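Local coordinates for ubiquitin-conjugating enzyme E2-21 kDa (Pichia angusta, PDB 5NL8), which probably accepts activated ubiquitin as a thioester and passes it to other proteins, as the E2 enzyme PEX4 (peroxin-4) of peroxisome biogenesis, at residues C105-H110 against H176-K181; L62-I67 against K81-G86. One frame throughout, in Å; residues are numbered along the deposited sequence.

Contacts 1 and 2 illustrate how an E2 fold ties its central sheet to C-terminal helix 168-181 by way of the loop after strand 104-105. Contact 2 closes the hairpin of strands 62-68 and 79-82; contact 1 then sets that loop against the helix. Their centres lie about 11 Å apart, and they meet directly. Cys105 N is 3.0 Å from Leu62 O, a probable hydrogen bond, and Trp63 NE1 probably donates to Lys107 O at 3.2 Å. The side chain of Phe82 in contact 2 is about 10 Å from that of Cys121, the predicted thioester-forming cysteine, whereas contact 1 lies away from that site.

Contact 1: C105-H110 against H176-K181; sequences CYKMPH and HYYIAK
Cys105 and Tyr178 meet through two different first torsions: SG of Cys105 stands anti to its own backbone N (chi1 179°), which sends the sulfur toward the helix, while CG of Tyr178 is anti to its carbonyl carbon (chi1 -78°) and brings the ring up to the 105-110 loop. Cys105 SG ends 3.6 Å from Tyr178 O and 4.0 Å from Ile179 CA, against the helix backbone. Two loop residues then take up the ring at different atoms. Lys107 CB touches Tyr178 CD1 at 3.9 Å, with CG a little farther off; Pro109 CG lies 4.0 Å from Tyr178 CD2, sliding past in the reverse direction. Both approaches are oblique. Only the aliphatic root of Lys107 serves here, because its chain bends at chi2 and carries NZ away to a hydrogen bond with Phe85 O. The ring has further aromatic company, edge-to-face with Phe115 and at a shallow angle to Tyr182. The loop after strand 104-105 thus packs on C-terminal helix 168-181 of the ubiquitin-conjugating (UBC) domain by van der Waals contact, with just 220 Å² buried and not one hydrogen bond between the two segments, so their fit probably rests on shape.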
# COMPACT_ATOMS: atom_id res chain seq x y z
N CYS A 105 -1.73 -10.33 2.05
CA CYS A 105 -0.37 -10.78 1.80
C CYS A 105 0.63 -9.92 2.58
O CYS A 105 0.55 -8.69 2.54
CB CYS A 105 -0.05 -10.73 0.31
SG CYS A 105 1.64 -11.24 -0.08
N TYR A 106 1.56 -10.55 3.27
CA TYR A 106 2.47 -9.82 4.15
C TYR A 106 3.92 -9.79 3.66
O TYR A 106 4.85 -9.67 4.45
CB TYR A 106 2.42 -10.39 5.56
CG TYR A 106 1.13 -10.08 6.27
CD1 TYR A 106 0.86 -8.80 6.74
CD2 TYR A 106 0.17 -11.07 6.47
CE1 TYR A 106 -0.32 -8.51 7.38
CE2 TYR A 106 -1.02 -10.78 7.12
CZ TYR A 106 -1.26 -9.50 7.57
OH TYR A 106 -2.43 -9.20 8.22
N LYS A 107 4.10 -9.92 2.35
CA LYS A 107 5.39 -9.67 1.70
C LYS A 107 5.13 -8.84 0.45
O LYS A 107 4.19 -9.12 -0.29
CB LYS A 107 6.10 -10.98 1.34
CG LYS A 107 6.54 -11.83 2.53
CD LYS A 107 7.79 -11.27 3.21
CE LYS A 107 8.35 -12.25 4.23
NZ LYS A 107 9.52 -11.69 4.98
N MET A 108 5.94 -7.81 0.21
CA MET A 108 5.76 -6.97 -0.97
C MET A 108 7.02 -6.91 -1.82
O MET A 108 7.92 -6.11 -1.56
CB MET A 108 5.31 -5.56 -0.57
CG MET A 108 5.34 -4.52 -1.71
SD MET A 108 4.56 -5.07 -3.25
CE MET A 108 2.84 -5.02 -2.77
N PRO A 109 7.10 -7.76 -2.86
CA PRO A 109 8.20 -7.73 -3.82
C PRO A 109 7.93 -6.73 -4.94
O PRO A 109 7.06 -6.94 -5.79
CB PRO A 109 8.23 -9.16 -4.35
CG PRO A 109 6.83 -9.62 -4.25
CD PRO A 109 6.20 -8.90 -3.08
N HIS A 110 8.68 -5.63 -4.94
CA HIS A 110 8.44 -4.54 -5.87
C HIS A 110 9.71 -3.71 -6.00
O HIS A 110 10.41 -3.49 -5.01
CB HIS A 110 7.27 -3.68 -5.39
CG HIS A 110 6.85 -2.62 -6.36
ND1 HIS A 110 7.56 -1.44 -6.52
CD2 HIS A 110 5.80 -2.55 -7.20
CE1 HIS A 110 6.95 -0.70 -7.43
NE2 HIS A 110 5.89 -1.34 -7.86
N HIS A 176 3.30 -13.70 -7.91
CA HIS A 176 2.33 -14.78 -7.69
C HIS A 176 2.79 -15.72 -6.58
O HIS A 176 1.98 -16.15 -5.75
CB HIS A 176 2.09 -15.57 -8.98
CG HIS A 176 1.26 -14.84 -9.99
ND1 HIS A 176 1.12 -15.28 -11.29
CD2 HIS A 176 0.51 -13.72 -9.89
CE1 HIS A 176 0.33 -14.45 -11.95
NE2 HIS A 176 -0.06 -13.50 -11.12
N TYR A 177 4.08 -16.05 -6.56
CA TYR A 177 4.64 -16.92 -5.53
C TYR A 177 4.44 -16.34 -4.14
O TYR A 177 3.95 -17.02 -3.22
CB TYR A 177 6.12 -17.18 -5.78
CG TYR A 177 6.81 -17.94 -4.66
CD1 TYR A 177 6.60 -19.30 -4.48
CD2 TYR A 177 7.67 -17.29 -3.78
CE1 TYR A 177 7.23 -20.00 -3.47
CE2 TYR A 177 8.30 -17.98 -2.76
CZ TYR A 177 8.08 -19.34 -2.61
OH TYR A 177 8.70 -20.03 -1.59
N TYR A 178 4.82 -15.07 -3.96
CA TYR A 178 4.69 -14.49 -2.63
C TYR A 178 3.22 -14.31 -2.23
O TYR A 178 2.87 -14.50 -1.06
CB TYR A 178 5.45 -13.16 -2.55
CG TYR A 178 6.94 -13.39 -2.38
CD1 TYR A 178 7.50 -13.61 -1.13
CD2 TYR A 178 7.78 -13.42 -3.49
CE1 TYR A 178 8.85 -13.84 -0.98
CE2 TYR A 178 9.14 -13.65 -3.35
CZ TYR A 178 9.67 -13.86 -2.09
OH TYR A 178 11.02 -14.08 -1.96
N ILE A 179 2.36 -13.99 -3.19
CA ILE A 179 0.92 -13.91 -2.91
C ILE A 179 0.37 -15.26 -2.44
O ILE A 179 -0.41 -15.33 -1.49
CB ILE A 179 0.13 -13.45 -4.15
CG1 ILE A 179 0.41 -11.98 -4.46
CG2 ILE A 179 -1.37 -13.64 -3.94
CD1 ILE A 179 -0.35 -11.45 -5.65
N ALA A 180 0.79 -16.33 -3.11
CA ALA A 180 0.26 -17.65 -2.82
C ALA A 180 0.81 -18.24 -1.52
O ALA A 180 0.12 -19.01 -0.85
CB ALA A 180 0.55 -18.59 -3.97
N LYS A 181 2.03 -17.87 -1.15
CA LYS A 181 2.67 -18.53 -0.01
C LYS A 181 2.69 -17.72 1.30
O LYS A 181 2.79 -18.31 2.38
CB LYS A 181 4.10 -18.92 -0.37
CG LYS A 181 4.19 -20.27 -1.06
CD LYS A 181 3.43 -21.33 -0.26
CE LYS A 181 3.74 -22.73 -0.75
NZ LYS A 181 2.98 -23.75 0.03

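Contact 2: L62-I67 against K81-G86; sequences LWKLEI and KFVVFG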
# COMPACT_ATOMS: atom_id res chain seq x y z
N LEU A 62 -4.79 -8.36 -1.42
CA LEU A 62 -4.80 -7.19 -0.54
C LEU A 62 -3.48 -6.98 0.19
O LEU A 62 -2.80 -7.94 0.56
CB LEU A 62 -5.93 -7.32 0.48
CG LEU A 62 -7.34 -7.56 -0.06
CD1 LEU A 62 -8.32 -7.80 1.08
CD2 LEU A 62 -7.81 -6.40 -0.92
N TRP A 63 -3.12 -5.72 0.39
CA TRP A 63 -1.95 -5.36 1.19
C TRP A 63 -2.29 -4.30 2.23
O TRP A 63 -3.17 -3.46 2.03
CB TRP A 63 -0.81 -4.85 0.30
CG TRP A 63 -0.05 -5.94 -0.36
CD1 TRP A 63 1.06 -6.57 0.13
CD2 TRP A 63 -0.33 -6.52 -1.64
NE1 TRP A 63 1.49 -7.52 -0.78
CE2 TRP A 63 0.66 -7.51 -1.87
CE3 TRP A 63 -1.30 -6.30 -2.61
CZ2 TRP A 63 0.69 -8.28 -3.03
CZ3 TRP A 63 -1.27 -7.07 -3.77
CH2 TRP A 63 -0.29 -8.05 -3.96
N LYS A 64 -1.57 -4.35 3.35
CA LYS A 64 -1.75 -3.39 4.43
C LYS A 64 -0.66 -2.32 4.37
O LYS A 64 0.48 -2.60 3.99
CB LYS A 64 -1.72 -4.10 5.79
CG LYS A 64 -2.74 -3.60 6.80
CD LYS A 64 -3.40 -4.77 7.53
CE LYS A 64 -4.46 -4.31 8.52
NZ LYS A 64 -3.88 -3.50 9.63
N LEU A 65 -1.02 -1.11 4.76
CA LEU A 65 -0.11 0.02 4.72
C LEU A 65 -0.11 0.75 6.05
O LEU A 65 -1.14 0.81 6.73
CB LEU A 65 -0.49 0.99 3.61
CG LEU A 65 -0.53 0.53 2.15
CD1 LEU A 65 -1.12 1.64 1.30
CD2 LEU A 65 0.86 0.18 1.66
N GLU A 66 1.04 1.32 6.39
CA GLU A 66 1.14 2.22 7.53
C GLU A 66 1.60 3.60 7.04
O GLU A 66 2.53 3.71 6.23
CB GLU A 66 2.10 1.66 8.57
CG GLU A 66 2.32 2.58 9.76
CD GLU A 66 3.19 1.96 10.83
OE1 GLU A 66 3.10 0.73 11.03
OE2 GLU A 66 3.98 2.69 11.46
N ILE A 67 0.94 4.63 7.55
CA ILE A 67 1.15 6.00 7.10
C ILE A 67 1.47 6.93 8.26
O ILE A 67 0.70 7.05 9.20
CB ILE A 67 -0.09 6.53 6.37
CG1 ILE A 67 -0.48 5.61 5.22
CG2 ILE A 67 0.15 7.94 5.86
CD1 ILE A 67 -1.98 5.49 5.01
N LYS A 81 4.64 3.07 4.26
CA LYS A 81 5.32 1.79 4.10
C LYS A 81 4.32 0.64 4.04
O LYS A 81 3.23 0.72 4.60
CB LYS A 81 6.32 1.56 5.24
CG LYS A 81 5.67 1.24 6.59
CD LYS A 81 6.72 0.85 7.63
CE LYS A 81 6.06 0.42 8.94
NZ LYS A 81 7.05 0.10 10.00
N PHE A 82 4.71 -0.44 3.36
CA PHE A 82 3.95 -1.68 3.39
C PHE A 82 4.20 -2.42 4.70
O PHE A 82 5.31 -2.40 5.24
CB PHE A 82 4.32 -2.58 2.21
CG PHE A 82 3.71 -2.15 0.91
CD1 PHE A 82 4.35 -1.21 0.11
CD2 PHE A 82 2.50 -2.68 0.49
CE1 PHE A 82 3.78 -0.81 -1.09
CE2 PHE A 82 1.93 -2.28 -0.71
CZ PHE A 82 2.57 -1.34 -1.50
N VAL A 83 3.17 -3.08 5.21
CA VAL A 83 3.31 -3.92 6.40
C VAL A 83 3.89 -5.28 6.01
O VAL A 83 3.23 -6.09 5.36
CB VAL A 83 1.96 -4.13 7.11
CG1 VAL A 83 2.12 -5.10 8.28
CG2 VAL A 83 1.40 -2.79 7.59
N VAL A 84 5.14 -5.51 6.41
CA VAL A 84 5.87 -6.73 6.08
C VAL A 84 6.24 -7.49 7.35
O VAL A 84 6.84 -6.93 8.26
CB VAL A 84 7.14 -6.40 5.27
CG1 VAL A 84 7.97 -7.66 5.04
CG2 VAL A 84 6.78 -5.74 3.94
N PHE A 85 5.88 -8.77 7.41
CA PHE A 85 6.21 -9.61 8.57
C PHE A 85 7.31 -10.61 8.23
O PHE A 85 7.56 -10.89 7.06
CB PHE A 85 4.97 -10.36 9.07
CG PHE A 85 3.91 -9.47 9.66
CD1 PHE A 85 4.23 -8.25 10.22
CD2 PHE A 85 2.58 -9.87 9.65
CE1 PHE A 85 3.25 -7.44 10.77
CE2 PHE A 85 1.59 -9.06 10.19
CZ PHE A 85 1.92 -7.85 10.75
N GLY A 86 7.96 -11.15 9.25
CA GLY A 86 8.91 -12.23 9.07
C GLY A 86 8.19 -13.53 8.77
O GLY A 86 7.04 -13.71 9.17
O HOH W 1 0.83 -6.15 3.71
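Phe82 faces Leu65 and Trp63 across the hairpin, and its side chain shows how a single ring can serve two neighbours. From CB, CG is anti to the carbonyl carbon (chi1 -76°), which lays the ring alongside Leu65. Phe82 CG is 3.8 Å from Leu65 CD2, and CD2 of Phe82 comes closer to that methyl, 3.5 Å; CD1 and CE1 of the ring lie slightly farther from it. The methyl sits over one face of the ring, 15° off its normal, as a CH-pi contact. Phe82 CE2 turns the ring's edge to Trp63, meeting Trp63 CB at 3.9 Å, with Phe82 CD2 also bordering that carbon, while CZ, at the tip, still touches the Leu65 methyl. The same edge points at the indole face in an offset edge-to-face pair with planes at 89°. With the ring cut back to an alanine, the Leu65 methyl and the Trp63 indole would probably lose their shared partner and a gap would open between them.

The backbone fixes this register. Glu66 and Lys81 exchange two nearly straight hydrogen bonds, with Glu66 N 2.9 Å from Lys81 O; Val83 N reaches Lys64 O at 3.0 Å from above the carbonyl plane. Farther along, a water links Lys64 N to Val83 O. On the other face Lys81 CE lies 3.6 Å from Glu66 OE1, but Lys81 NZ stays 4.1 Å from that oxygen, beyond a salt bridge, while OE2 pairs with Arg45.

Phe82 thus occupies the inner side of the antiparallel E2 sheet, on the edge strand 79-82, and packs against Ile142 and Leu146 of helix 135-147, whose Leu139 covers Leu65.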